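Local coordinates for FAD:protein FMN transferase (Vibrio cholerae, PDB 6NXI), which probably transfers the FMN moiety of FAD, with magnesium as cofactor, onto the hydroxyl group of a threonine in a target flavoprotein, at residues N20-Q25 / V195-A200. Residues are numbered along the deposited sequence; the frame is centred on the assembly and turned at random.
Sequences NIKYIQ and VPWRIA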
# COMPACT_ATOMS: atom_id res chain seq x y z
N ASN A 20 -1.21 5.92 -13.70
CA ASN A 20 -2.26 6.26 -14.68
C ASN A 20 -3.15 7.29 -14.02
O ASN A 20 -3.74 7.01 -12.99
CB ASN A 20 -3.06 5.07 -15.15
CG ASN A 20 -2.24 4.15 -16.00
OD1 ASN A 20 -1.90 4.47 -17.15
ND2 ASN A 20 -1.94 2.98 -15.44
N ILE A 21 -3.20 8.48 -14.59
CA ILE A 21 -4.04 9.56 -14.05
C ILE A 21 -5.04 9.90 -15.15
O ILE A 21 -4.61 10.15 -16.28
CB ILE A 21 -3.17 10.72 -13.58
CG1 ILE A 21 -2.31 10.23 -12.41
CG2 ILE A 21 -4.05 11.93 -13.25
CD1 ILE A 21 -1.11 11.04 -12.19
N LYS A 22 -6.31 9.92 -14.83
CA LYS A 22 -7.37 10.36 -15.76
C LYS A 22 -8.09 11.53 -15.12
O LYS A 22 -8.40 11.49 -13.91
CB LYS A 22 -8.36 9.25 -16.10
CG LYS A 22 -7.74 8.12 -16.89
CD LYS A 22 -8.75 6.98 -17.16
CE LYS A 22 -8.15 5.90 -18.04
NZ LYS A 22 -9.13 4.87 -18.48
N TYR A 23 -8.33 12.57 -15.89
CA TYR A 23 -9.08 13.72 -15.34
C TYR A 23 -9.94 14.30 -16.45
O TYR A 23 -9.69 14.08 -17.65
CB TYR A 23 -8.15 14.74 -14.67
CG TYR A 23 -7.26 15.47 -15.63
CD1 TYR A 23 -5.99 15.02 -15.91
CD2 TYR A 23 -7.68 16.65 -16.25
CE1 TYR A 23 -5.17 15.66 -16.81
CE2 TYR A 23 -6.85 17.31 -17.13
CZ TYR A 23 -5.59 16.82 -17.42
OH TYR A 23 -4.75 17.45 -18.30
N ILE A 24 -10.92 15.09 -16.03
CA ILE A 24 -11.87 15.72 -16.97
C ILE A 24 -11.45 17.17 -17.17
O ILE A 24 -11.34 17.89 -16.20
CB ILE A 24 -13.34 15.58 -16.55
CG1 ILE A 24 -13.69 14.10 -16.27
CG2 ILE A 24 -14.22 16.17 -17.64
CD1 ILE A 24 -13.37 13.15 -17.42
N GLN A 25 -11.18 17.53 -18.42
CA GLN A 25 -10.79 18.91 -18.80
C GLN A 25 -11.93 19.82 -18.37
O GLN A 25 -13.12 19.46 -18.55
CB GLN A 25 -10.48 18.93 -20.30
CG GLN A 25 -9.97 20.29 -20.79
CD GLN A 25 -8.63 20.65 -20.19
OE1 GLN A 25 -7.81 19.80 -19.90
NE2 GLN A 25 -8.36 21.95 -20.05
N VAL A 195 -20.71 9.89 -14.78
CA VAL A 195 -21.07 8.99 -13.66
C VAL A 195 -19.84 8.77 -12.79
O VAL A 195 -18.70 8.91 -13.24
CB VAL A 195 -21.66 7.67 -14.15
CG1 VAL A 195 -22.95 7.89 -14.90
CG2 VAL A 195 -20.67 6.85 -14.95
N PRO A 196 -20.04 8.43 -11.50
CA PRO A 196 -18.92 8.18 -10.62
C PRO A 196 -18.00 7.12 -11.24
O PRO A 196 -18.48 6.17 -11.88
CB PRO A 196 -19.57 7.69 -9.34
CG PRO A 196 -20.98 8.30 -9.39
CD PRO A 196 -21.35 8.22 -10.85
N TRP A 197 -16.70 7.29 -11.03
CA TRP A 197 -15.66 6.45 -11.68
C TRP A 197 -15.90 4.99 -11.31
O TRP A 197 -16.19 4.73 -10.12
CB TRP A 197 -14.26 6.89 -11.20
CG TRP A 197 -13.88 8.29 -11.58
CD1 TRP A 197 -14.10 9.42 -10.84
CD2 TRP A 197 -13.26 8.72 -12.79
NE1 TRP A 197 -13.72 10.52 -11.54
CE2 TRP A 197 -13.17 10.14 -12.73
CE3 TRP A 197 -12.75 8.08 -13.92
CZ2 TRP A 197 -12.56 10.89 -13.73
CZ3 TRP A 197 -12.15 8.82 -14.92
CH2 TRP A 197 -12.07 10.22 -14.83
N ARG A 198 -15.60 4.09 -12.24
CA ARG A 198 -15.92 2.64 -12.12
C ARG A 198 -14.63 1.87 -11.89
O ARG A 198 -13.63 2.04 -12.62
CB ARG A 198 -16.70 2.17 -13.36
CG ARG A 198 -18.03 2.89 -13.52
CD ARG A 198 -18.77 2.69 -14.84
NE ARG A 198 -19.54 1.44 -14.75
CZ ARG A 198 -19.46 0.38 -15.56
NH1 ARG A 198 -18.67 0.36 -16.63
NH2 ARG A 198 -20.22 -0.68 -15.31
N ILE A 199 -14.55 1.09 -10.79
CA ILE A 199 -13.36 0.24 -10.60
C ILE A 199 -13.88 -1.20 -10.58
O ILE A 199 -15.05 -1.43 -10.31
CB ILE A 199 -12.58 0.61 -9.32
CG1 ILE A 199 -13.40 0.21 -8.11
CG2 ILE A 199 -12.19 2.10 -9.31
CD1 ILE A 199 -12.63 0.24 -6.83
N ALA A 200 -13.03 -2.15 -10.86
CA ALA A 200 -13.40 -3.58 -10.82
C ALA A 200 -12.74 -4.27 -9.63
O ALA A 200 -11.55 -4.05 -9.37
CB ALA A 200 -13.02 -4.22 -12.13
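The flat group that carries this contact is the indole of Trp197, and its six-membered ring reaches strand 17-24 with Lys22 and Ile24 meeting it obliquely. From Lys22 the CB methylene touches, 4.0 Å from Trp197 CZ3, and the backbone O of the same lysine stands as near to Trp197 CH2. Ile24 adds its CD1 methyl at 4.1 Å from Trp197 CH2. Lysine, being amphipathic, suits this partly exposed place: its methylene lies near the ring, while the extended chain beyond CG leads the ammonium group away from the contact. The side chain of isoleucine is wholly apolar, which suits a buried place against the ring; with chi1 at -53° its CG1 branch lies beside the backbone N, and a second turn of -53° about CB-CG1 brings CD1 to the indole. Strand 17-24 belongs to the large antiparallel sheet of this ApbE-family fold, where alternation along the strand sends Lys22 and Ile24 to the Trp197 side and turns Tyr23 the other way, onto helix 32-50. Trp197 comes from the loop leading into strand 199-203 of a separate two-stranded hairpin; the backbones stay 10.0 Å apart from Lys22 CA to Trp197 CA, a gap bridged mainly by the length of the indole. No hydrogen bond joins the segments; the NE1 of this buried tryptophan instead donates to the backbone O of Lys188, while Gln7 of the edge strand 7-14 also touches the ring-bearing side chain.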